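Local coordinates for endo-beta-1,2-glucanase (Talaromyces funiculosus, PDB 6IMV), which hydrolyses internal beta-1,2-glucosidic linkages of beta-1,2-glucans as an endo-acting fungal glycoside hydrolase, at residues Gly407-Thr417 against Val493-Cys504; Phe210-Cys218 against Asp268-Lys276. One frame throughout, in Å; residues are numbered along the deposited sequence. Where two conformers were deposited one is given.

Contact 1. Residues Gly407-Thr417 against Val493-Cys504; sequences GKKMQNIYGST and VPDTGLVDFTTC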
loop_
_atom_site.group_PDB
_atom_site.type_symbol
_atom_site.label_atom_id
_atom_site.label_comp_id
_atom_site.label_asym_id
_atom_site.label_seq_id
_atom_site.Cartn_x
_atom_site.Cartn_y
_atom_site.Cartn_z
ATOM N N GLY A 407 -2.041 6.758 -21.679
ATOM C CA GLY A 407 -2.288 8.219 -21.631
ATOM C C GLY A 407 -0.991 8.992 -21.795
ATOM O O GLY A 407 0.082 8.504 -21.442
ATOM N N LYS A 408 -1.067 10.191 -22.382
ATOM C CA LYS A 408 0.130 11.000 -22.582
ATOM C C LYS A 408 0.818 11.228 -21.233
ATOM O O LYS A 408 0.154 11.511 -20.238
ATOM C CB LYS A 408 -0.209 12.331 -23.260
ATOM C CG LYS A 408 -0.667 12.193 -24.700
ATOM C CD LYS A 408 0.425 11.682 -25.595
ATOM C CE LYS A 408 -0.082 11.275 -26.953
ATOM N NZ LYS A 408 0.962 10.506 -27.677
ATOM N N LYS A 409 2.148 11.056 -21.238
ATOM C CA LYS A 409 3.053 11.276 -20.103
ATOM C C LYS A 409 2.854 10.244 -18.983
ATOM O O LYS A 409 3.351 10.453 -17.904
ATOM C CB LYS A 409 2.878 12.673 -19.494
ATOM C CG LYS A 409 2.794 13.832 -20.474
ATOM C CD LYS A 409 2.600 15.173 -19.780
ATOM C CE LYS A 409 3.907 15.873 -19.486
ATOM N NZ LYS A 409 4.497 16.498 -20.700
ATOM N N MET A 410 2.182 9.121 -19.246
ATOM C CA MET A 410 1.801 8.223 -18.160
ATOM C C MET A 410 2.799 7.064 -18.004
ATOM O O MET A 410 2.654 6.251 -17.085
ATOM C CB MET A 410 0.369 7.719 -18.344
ATOM C CG MET A 410 -0.661 8.775 -17.955
ATOM S SD MET A 410 -0.401 9.368 -16.242
ATOM C CE MET A 410 -0.936 7.938 -15.305
ATOM N N GLN A 411 3.832 7.025 -18.851
ATOM C CA GLN A 411 5.048 6.261 -18.572
ATOM C C GLN A 411 6.250 7.207 -18.562
ATOM O O GLN A 411 6.271 8.251 -19.247
ATOM C CB GLN A 411 5.295 5.145 -19.591
ATOM C CG GLN A 411 4.260 4.035 -19.566
ATOM C CD GLN A 411 4.588 2.951 -20.565
ATOM O OE1 GLN A 411 4.466 3.132 -21.785
ATOM N NE2 GLN A 411 5.026 1.808 -20.049
ATOM N N ASN A 412 7.260 6.809 -17.779
ATOM C CA ASN A 412 8.505 7.539 -17.632
ATOM C C ASN A 412 9.637 6.524 -17.432
ATOM O O ASN A 412 9.369 5.333 -17.307
ATOM C CB ASN A 412 8.410 8.546 -16.482
ATOM C CG ASN A 412 8.054 7.894 -15.167
ATOM O OD1 ASN A 412 8.903 7.271 -14.531
ATOM N ND2 ASN A 412 6.810 8.039 -14.745
ATOM N N ILE A 413 10.879 7.015 -17.350
ATOM C CA ILE A 413 12.076 6.157 -17.218
ATOM C C ILE A 413 12.157 5.517 -15.829
ATOM O O ILE A 413 13.103 4.767 -15.567
ATOM C CB ILE A 413 13.373 6.926 -17.536
ATOM C CG1 ILE A 413 13.582 8.149 -16.639
ATOM C CG2 ILE A 413 13.437 7.293 -19.009
ATOM C CD1 ILE A 413 14.992 8.696 -16.686
ATOM N N TYR A 414 11.183 5.801 -14.952
ATOM C CA TYR A 414 11.061 5.126 -13.655
ATOM C C TYR A 414 9.753 4.323 -13.575
ATOM O O TYR A 414 9.313 3.969 -12.471
ATOM C CB TYR A 414 11.136 6.157 -12.522
ATOM C CG TYR A 414 12.180 7.231 -12.706
ATOM C CD1 TYR A 414 13.492 7.038 -12.301
ATOM C CD2 TYR A 414 11.857 8.443 -13.307
ATOM C CE1 TYR A 414 14.456 8.021 -12.483
ATOM C CE2 TYR A 414 12.799 9.439 -13.479
ATOM C CZ TYR A 414 14.103 9.225 -13.068
ATOM O OH TYR A 414 15.020 10.211 -13.256
ATOM N N GLY A 415 9.149 4.027 -14.734
ATOM C CA GLY A 415 7.910 3.233 -14.822
ATOM C C GLY A 415 6.681 4.111 -14.989
ATOM O O GLY A 415 6.730 5.109 -15.699
ATOM N N SER A 416 5.580 3.730 -14.332
ATOM C CA SER A 416 4.304 4.450 -14.457
ATOM C C SER A 416 4.382 5.815 -13.759
ATOM O O SER A 416 5.130 6.011 -12.777
ATOM C CB SER A 416 3.150 3.633 -13.936
ATOM O OG SER A 416 3.267 3.381 -12.537
ATOM N N THR A 417 3.600 6.758 -14.294
ATOM C CA THR A 417 3.426 8.086 -13.731
ATOM C C THR A 417 2.279 8.050 -12.707
ATOM O O THR A 417 1.363 7.213 -12.818
ATOM C CB THR A 417 3.186 9.087 -14.868
ATOM O OG1 THR A 417 4.223 8.940 -15.838
ATOM C CG2 THR A 417 3.139 10.521 -14.402
ATOM N N VAL A 493 -7.861 7.188 -22.564
ATOM C CA VAL A 493 -7.559 8.506 -22.072
ATOM C C VAL A 493 -7.463 9.425 -23.292
ATOM O O VAL A 493 -6.647 9.175 -24.168
ATOM C CB VAL A 493 -6.256 8.535 -21.244
ATOM C CG1 VAL A 493 -5.921 9.948 -20.780
ATOM C CG2 VAL A 493 -6.321 7.585 -20.053
ATOM N N PRO A 494 -8.281 10.497 -23.401
ATOM C CA PRO A 494 -8.172 11.422 -24.532
ATOM C C PRO A 494 -6.764 12.026 -24.681
ATOM O O PRO A 494 -6.096 12.305 -23.677
ATOM C CB PRO A 494 -9.188 12.527 -24.170
ATOM C CG PRO A 494 -10.187 11.842 -23.272
ATOM C CD PRO A 494 -9.344 10.886 -22.457
ATOM N N ASP A 495 -6.316 12.193 -25.931
ATOM C CA ASP A 495 -5.128 12.978 -26.254
ATOM C C ASP A 495 -5.571 14.401 -26.606
ATOM O O ASP A 495 -6.263 14.600 -27.599
ATOM C CB ASP A 495 -4.341 12.383 -27.424
ATOM C CG ASP A 495 -3.121 13.199 -27.828
ATOM O OD1 ASP A 495 -2.796 14.194 -27.128
ATOM O OD2 ASP A 495 -2.488 12.830 -28.835
ATOM N N THR A 496 -5.167 15.369 -25.780
ATOM C CA THR A 496 -5.605 16.751 -25.906
ATOM C C THR A 496 -4.430 17.676 -26.246
ATOM O O THR A 496 -4.573 18.883 -26.179
ATOM C CB THR A 496 -6.272 17.222 -24.606
ATOM O OG1 THR A 496 -5.275 17.229 -23.580
ATOM C CG2 THR A 496 -7.437 16.348 -24.205
ATOM N N GLY A 497 -3.268 17.113 -26.574
ATOM C CA GLY A 497 -2.108 17.930 -26.888
ATOM C C GLY A 497 -0.977 17.837 -25.866
ATOM O O GLY A 497 0.089 18.423 -26.078
ATOM N N LEU A 498 -1.179 17.110 -24.761
ATOM C CA LEU A 498 -0.054 16.776 -23.886
ATOM C C LEU A 498 0.961 15.967 -24.693
ATOM O O LEU A 498 0.579 15.145 -25.515
ATOM C CB LEU A 498 -0.527 15.961 -22.674
ATOM C CG LEU A 498 -1.413 16.688 -21.668
ATOM C CD1 LEU A 498 -1.727 15.780 -20.491
ATOM C CD2 LEU A 498 -0.768 17.983 -21.194
ATOM N N VAL A 499 2.244 16.161 -24.388
ATOM C CA VAL A 499 3.348 15.522 -25.103
ATOM C C VAL A 499 4.078 14.583 -24.134
ATOM O O VAL A 499 4.401 14.977 -23.020
ATOM C CB VAL A 499 4.306 16.577 -25.694
ATOM C CG1 VAL A 499 5.448 15.929 -26.475
ATOM C CG2 VAL A 499 3.566 17.593 -26.562
ATOM N N ASP A 500 4.354 13.352 -24.576
ATOM C CA ASP A 500 5.102 12.393 -23.772
ATOM C C ASP A 500 6.428 13.027 -23.332
ATOM O O ASP A 500 6.989 13.894 -24.029
ATOM C CB ASP A 500 5.360 11.095 -24.540
ATOM C CG ASP A 500 4.190 10.126 -24.559
ATOM O OD1 ASP A 500 3.207 10.355 -23.831
ATOM O OD2 ASP A 500 4.280 9.151 -25.305
ATOM N N PHE A 501 6.925 12.571 -22.180
ATOM C CA PHE A 501 8.248 12.944 -21.694
ATOM C C PHE A 501 9.298 12.631 -22.768
ATOM O O PHE A 501 9.220 11.604 -23.429
ATOM C CB PHE A 501 8.560 12.202 -20.395
ATOM C CG PHE A 501 7.635 12.524 -19.250
ATOM C CD1 PHE A 501 7.437 13.836 -18.840
ATOM C CD2 PHE A 501 7.006 11.509 -18.544
ATOM C CE1 PHE A 501 6.603 14.129 -17.770
ATOM C CE2 PHE A 501 6.181 11.805 -17.469
ATOM C CZ PHE A 501 5.980 13.113 -17.083
ATOM N N THR A 502 10.300 13.507 -22.917
ATOM C CA THR A 502 11.253 13.383 -24.021
ATOM C C THR A 502 12.200 12.199 -23.794
ATOM O O THR A 502 12.797 11.734 -24.747
ATOM C CB THR A 502 12.019 14.685 -24.271
ATOM O OG1 THR A 502 12.701 15.057 -23.072
ATOM C CG2 THR A 502 11.112 15.806 -24.726
ATOM N N THR A 503 12.330 11.706 -22.551
ATOM C CA THR A 503 13.164 10.517 -22.266
ATOM C C THR A 503 12.358 9.209 -22.363
ATOM O O THR A 503 12.938 8.141 -22.231
ATOM C CB THR A 503 13.848 10.638 -20.898
ATOM O OG1 THR A 503 12.839 10.804 -19.898
ATOM C CG2 THR A 503 14.831 11.790 -20.863
ATOM N N CYS A 504 11.042 9.279 -22.613
ATOM C CA CYS A 504 10.166 8.089 -22.625
ATOM C C CYS A 504 8.999 8.297 -23.600
ATOM O O CYS A 504 7.895 8.677 -23.179
ATOM C CB CYS A 504 9.629 7.813 -21.220
ATOM S SG CYS A 504 8.843 6.187 -21.018
HETATM O O HOH W 1 -3.447 11.838 -22.625
HETATM O O HOH W 2 2.173 8.363 -26.691
HETATM O O HOH W 3 3.159 18.504 -22.602
HETATM O O HOH W 4 6.049 9.872 -21.506
HETATM O O HOH W 5 10.877 9.924 -18.061
#
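Lys409 NZ is gripped by two backbone carbonyls and a water: it donates to Val499 O at 2.8 Å, almost head-on to the carbonyl (C=O...N angle 161°), to Trp66 O, and to the water that also takes Val499 N. A bend at chi3 (92°) brings Lys409 CE to 3.6 Å from Phe501 CE1, and a second bend, at chi4, turns NZ to the carbonyls. Lower down the same side chain, Lys409 CB sits over one face of the Phe501 ring, 4.2 Å from its centroid, a CH-pi contact. In the ring plane, at the edge, lies Thr417 OG1, itself tied to Lys409 O and Asn412 ND2. Cutting Lys409 back to an alanine would probably leave Val499 O and Trp66 O without their ammonium donor and open a gap beside Phe501 CE1, although CB would still lie over the ring. The backbone is held too: Lys409 N gives Asp500 OD1 a nearly straight bond (2.9 Å, 172°) on the anti side of the carboxylate, whose OD2 pairs with Arg16. Lys408 NZ reaches that OD2 only through a water. Farther along, the Ile413 CG2 methyl touches Thr503 O at 3.4 Å. The C-terminal tail 493-504 thus runs beside the 411-412/415-421 hairpin, with Phe501 and Asn412 both touching Ile64 of strand 57-64 and the Cys15-Cys504 disulfide joining the tail to the N-terminal region.

Contact 2. Residues Phe210-Cys218 against Asp268-Lys276; sequences FYQGEGKVC and DIEALWEYK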
loop_
_atom_site.group_PDB
_atom_site.type_symbol
_atom_site.label_atom_id
_atom_site.label_comp_id
_atom_site.label_asym_id
_atom_site.label_seq_id
_atom_site.Cartn_x
_atom_site.Cartn_y
_atom_site.Cartn_z
ATOM N N PHE A 210 -1.527 3.108 22.001
ATOM C CA PHE A 210 -2.660 3.233 21.040
ATOM C C PHE A 210 -4.010 2.745 21.582
ATOM O O PHE A 210 -5.036 3.063 20.979
ATOM C CB PHE A 210 -2.362 2.485 19.739
ATOM C CG PHE A 210 -1.291 3.116 18.891
ATOM C CD1 PHE A 210 -1.591 4.171 18.044
ATOM C CD2 PHE A 210 0.009 2.636 18.919
ATOM C CE1 PHE A 210 -0.605 4.744 17.254
ATOM C CE2 PHE A 210 0.992 3.201 18.122
ATOM C CZ PHE A 210 0.683 4.254 17.292
ATOM N N TYR A 211 -4.042 1.953 22.658
ATOM C CA TYR A 211 -5.323 1.383 23.105
ATOM C C TYR A 211 -5.918 2.240 24.228
ATOM O O TYR A 211 -5.393 2.258 25.326
ATOM C CB TYR A 211 -5.171 -0.084 23.528
ATOM C CG TYR A 211 -6.486 -0.741 23.859
ATOM C CD1 TYR A 211 -7.531 -0.701 22.952
ATOM C CD2 TYR A 211 -6.714 -1.361 25.079
ATOM C CE1 TYR A 211 -8.766 -1.261 23.233
ATOM C CE2 TYR A 211 -7.944 -1.933 25.375
ATOM C CZ TYR A 211 -8.975 -1.881 24.448
ATOM O OH TYR A 211 -10.206 -2.417 24.690
ATOM N N GLN A 212 -7.027 2.929 23.937
ATOM C CA GLN A 212 -7.696 3.829 24.890
ATOM C C GLN A 212 -8.583 3.033 25.855
ATOM O O GLN A 212 -8.793 3.452 26.981
ATOM C CB GLN A 212 -8.572 4.845 24.160
ATOM C CG GLN A 212 -9.116 5.951 25.048
ATOM C CD GLN A 212 -10.002 6.879 24.258
ATOM O OE1 GLN A 212 -11.183 6.603 24.045
ATOM N NE2 GLN A 212 -9.427 7.978 23.794
ATOM N N GLY A 213 -9.131 1.912 25.379
ATOM C CA GLY A 213 -10.034 1.071 26.156
ATOM C C GLY A 213 -11.393 0.971 25.488
ATOM O O GLY A 213 -11.719 1.788 24.633
ATOM N N GLU A 214 -12.166 -0.050 25.879
ATOM C CA GLU A 214 -13.506 -0.301 25.379
ATOM C C GLU A 214 -13.490 -0.389 23.845
ATOM O O GLU A 214 -14.407 0.088 23.189
ATOM C CB GLU A 214 -14.447 0.787 25.887
ATOM C CG GLU A 214 -14.556 0.806 27.397
ATOM C CD GLU A 214 -15.030 2.123 27.978
ATOM O OE1 GLU A 214 -15.847 2.820 27.325
ATOM O OE2 GLU A 214 -14.591 2.452 29.095
ATOM N N GLY A 215 -12.429 -1.002 23.298
ATOM C CA GLY A 215 -12.308 -1.310 21.870
ATOM C C GLY A 215 -11.836 -0.129 21.036
ATOM O O GLY A 215 -11.753 -0.239 19.807
ATOM N N LYS A 216 -11.517 0.998 21.692
ATOM C CA LYS A 216 -11.142 2.227 21.000
ATOM C C LYS A 216 -9.621 2.263 20.847
ATOM O O LYS A 216 -8.890 2.190 21.836
ATOM C CB LYS A 216 -11.675 3.459 21.738
ATOM C CG LYS A 216 -13.188 3.591 21.693
ATOM C CD LYS A 216 -13.772 4.696 22.552
ATOM C CE LYS A 216 -15.287 4.630 22.589
ATOM N NZ LYS A 216 -15.882 5.895 23.081
ATOM N N VAL A 217 -9.173 2.392 19.593
ATOM C CA VAL A 217 -7.756 2.432 19.228
ATOM C C VAL A 217 -7.500 3.767 18.526
ATOM O O VAL A 217 -8.189 4.072 17.559
ATOM C CB VAL A 217 -7.384 1.240 18.324
ATOM C CG1 VAL A 217 -5.942 1.333 17.825
ATOM C CG2 VAL A 217 -7.624 -0.102 19.009
ATOM N N CYS A 218 -6.530 4.562 19.005
ATOM C CA CYS A 218 -6.270 5.879 18.402
ATOM C C CYS A 218 -5.835 5.718 16.937
ATOM O O CYS A 218 -4.955 4.927 16.637
ATOM C CB CYS A 218 -5.175 6.671 19.105
ATOM S SG CYS A 218 -5.271 6.675 20.911
ATOM N N ASP A 268 -11.098 -7.258 26.187
ATOM C CA ASP A 268 -10.647 -6.130 25.379
ATOM C C ASP A 268 -10.567 -6.528 23.895
ATOM O O ASP A 268 -10.874 -5.709 23.031
ATOM C CB ASP A 268 -9.305 -5.598 25.880
ATOM C CG ASP A 268 -9.447 -4.651 27.058
ATOM O OD1 ASP A 268 -10.304 -3.751 26.993
ATOM O OD2 ASP A 268 -8.721 -4.833 28.030
ATOM N N ILE A 269 -10.132 -7.768 23.623
ATOM C CA ILE A 269 -10.114 -8.337 22.268
ATOM C C ILE A 269 -11.549 -8.364 21.722
ATOM O O ILE A 269 -11.796 -7.936 20.592
ATOM C CB ILE A 269 -9.438 -9.727 22.250
ATOM C CG1 ILE A 269 -7.938 -9.627 22.556
ATOM C CG2 ILE A 269 -9.685 -10.443 20.927
ATOM C CD1 ILE A 269 -7.278 -10.950 22.888
ATOM N N GLU A 270 -12.500 -8.833 22.534
ATOM C CA GLU A 270 -13.900 -8.865 22.114
ATOM C C GLU A 270 -14.387 -7.433 21.850
ATOM O O GLU A 270 -15.104 -7.192 20.884
ATOM C CB GLU A 270 -14.776 -9.572 23.150
ATOM C CG GLU A 270 -16.011 -10.203 22.537
ATOM C CD GLU A 270 -15.727 -11.524 21.838
ATOM O OE1 GLU A 270 -14.907 -12.310 22.369
ATOM O OE2 GLU A 270 -16.320 -11.774 20.768
ATOM N N ALA A 271 -13.964 -6.484 22.692
ATOM C CA ALA A 271 -14.361 -5.072 22.542
ATOM C C ALA A 271 -13.798 -4.478 21.234
ATOM O O ALA A 271 -14.470 -3.673 20.604
ATOM C CB ALA A 271 -13.936 -4.267 23.753
ATOM N N LEU A 272 -12.582 -4.879 20.828
ATOM C CA LEU A 272 -12.004 -4.428 19.552
ATOM C C LEU A 272 -12.987 -4.711 18.407
ATOM O O LEU A 272 -13.294 -3.832 17.621
ATOM C CB LEU A 272 -10.673 -5.144 19.284
ATOM C CG LEU A 272 -9.469 -4.700 20.115
ATOM C CD1 LEU A 272 -8.246 -5.534 19.750
ATOM C CD2 LEU A 272 -9.175 -3.218 19.924
ATOM N N TRP A 273 -13.472 -5.954 18.334
ATOM C CA TRP A 273 -14.291 -6.396 17.209
ATOM C C TRP A 273 -15.721 -5.861 17.334
ATOM O O TRP A 273 -16.342 -5.516 16.331
ATOM C CB TRP A 273 -14.221 -7.914 17.058
ATOM C CG TRP A 273 -12.847 -8.318 16.629
ATOM C CD1 TRP A 273 -11.868 -8.853 17.411
ATOM C CD2 TRP A 273 -12.274 -8.158 15.318
ATOM N NE1 TRP A 273 -10.729 -9.048 16.674
ATOM C CE2 TRP A 273 -10.947 -8.637 15.388
ATOM C CE3 TRP A 273 -12.761 -7.696 14.088
ATOM C CZ2 TRP A 273 -10.099 -8.645 14.284
ATOM C CZ3 TRP A 273 -11.922 -7.708 12.992
ATOM C CH2 TRP A 273 -10.605 -8.172 13.094
ATOM N N GLU A 274 -16.200 -5.723 18.571
ATOM C CA GLU A 274 -17.523 -5.187 18.822
ATOM C C GLU A 274 -17.583 -3.728 18.363
ATOM O O GLU A 274 -18.514 -3.327 17.685
ATOM C CB GLU A 274 -17.863 -5.298 20.304
ATOM C CG GLU A 274 -19.298 -4.921 20.613
ATOM C CD GLU A 274 -19.681 -5.118 22.068
ATOM O OE1 GLU A 274 -18.985 -5.902 22.760
ATOM O OE2 GLU A 274 -20.664 -4.483 22.505
ATOM N N TYR A 275 -16.571 -2.945 18.740
ATOM C CA TYR A 275 -16.535 -1.533 18.433
ATOM C C TYR A 275 -16.369 -1.323 16.920
ATOM O O TYR A 275 -16.793 -0.305 16.384
ATOM C CB TYR A 275 -15.421 -0.835 19.213
ATOM C CG TYR A 275 -15.493 0.662 19.101
ATOM C CD1 TYR A 275 -16.502 1.362 19.744
ATOM C CD2 TYR A 275 -14.601 1.374 18.320
ATOM C CE1 TYR A 275 -16.609 2.738 19.636
ATOM C CE2 TYR A 275 -14.683 2.750 18.210
ATOM C CZ TYR A 275 -15.689 3.433 18.873
ATOM O OH TYR A 275 -15.792 4.783 18.767
ATOM N N LYS A 276 -15.737 -2.293 16.250
ATOM C CA LYS A 276 -15.485 -2.253 14.813
ATOM C C LYS A 276 -16.743 -2.606 14.011
ATOM O O LYS A 276 -16.872 -2.177 12.874
ATOM C CB LYS A 276 -14.341 -3.207 14.448
ATOM C CG LYS A 276 -12.948 -2.589 14.507
ATOM C CD LYS A 276 -11.820 -3.601 14.436
ATOM C CE LYS A 276 -11.834 -4.416 13.158
ATOM N NZ LYS A 276 -11.780 -3.566 11.950
HETATM O O HOH W 6 -11.692 -1.703 17.487
#
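Tyr211 OH donates to Asp268 OD1 at 2.7 Å, the one direct hydrogen bond between residues 210-218 and helix segment 268-276. Asp268 OD1 lies at the ring's edge, near its plane; the carboxylate plane is turned 80° from the ring, and the hydroxyl meets OD1 from above the carboxylate plane. On another side of the same ring, Tyr211 CE1 rests 3.9 Å from Leu272 CD2, a methyl that also takes Val217 CG2 at 3.6 Å. Between these side chains the turn itself comes down on the helix. Gly215 CA makes a CA-H...O contact of 3.4 Å with Ala271 O, and a side chain built on it would run into that carbonyl and into Tyr275 CB. Beyond the glycine, Lys216 lays its extended chain across Tyr275, CG standing over one ring face at 3.9 Å from the centroid and Lys216 CE beside Tyr275 CE1.

Several second-shell links hold these groups. Gly215 N donates back to Tyr211 OH (3.0 Å), so the phenol oxygen accepts from the turn and donates to the aspartate, and Gly213 N lies over the centre of the Tyr211 ring. Tyr211 has its CG anti to N (chi1 -174°), which sends the ring toward the helix. Asp268 OD2 is held by Ser265, while Val217 also packs on Phe254 and Leu258 of helix 252-261. The axes of strand 211-213 and helix segment 268-276 are at 90°. Strands 211-213 and 216-217 form a two-stranded beta hairpin with a type I' turn from Gly213 to Lys216 and a classic bulge at Gln212 and Gly213, its glycine-bearing turn docked crosswise on a helix.

Overall arrangement
Contact 1 and contact 2 lie on opposite sides of the chain's centre, their own centres about 46 Å apart, and they share no secondary-structure element. Both are partly buried and lie well out from the middle of the molecule. Contact 1 is the larger, covering 784 Å² against 385 Å², and joins a tail without regular structure to the edge of the large antiparallel sheet; backbone carbonyls, charged side chains and bridging waters do much of the work. Contact 2 sets a small separate hairpin on a helix, relying on one phenol-carboxylate bond, a close glycine approach, apolar packing and a lysine chain laid over a tyrosine face. Cys504 takes part in contact 1, whereas Cys218 does not touch the helix.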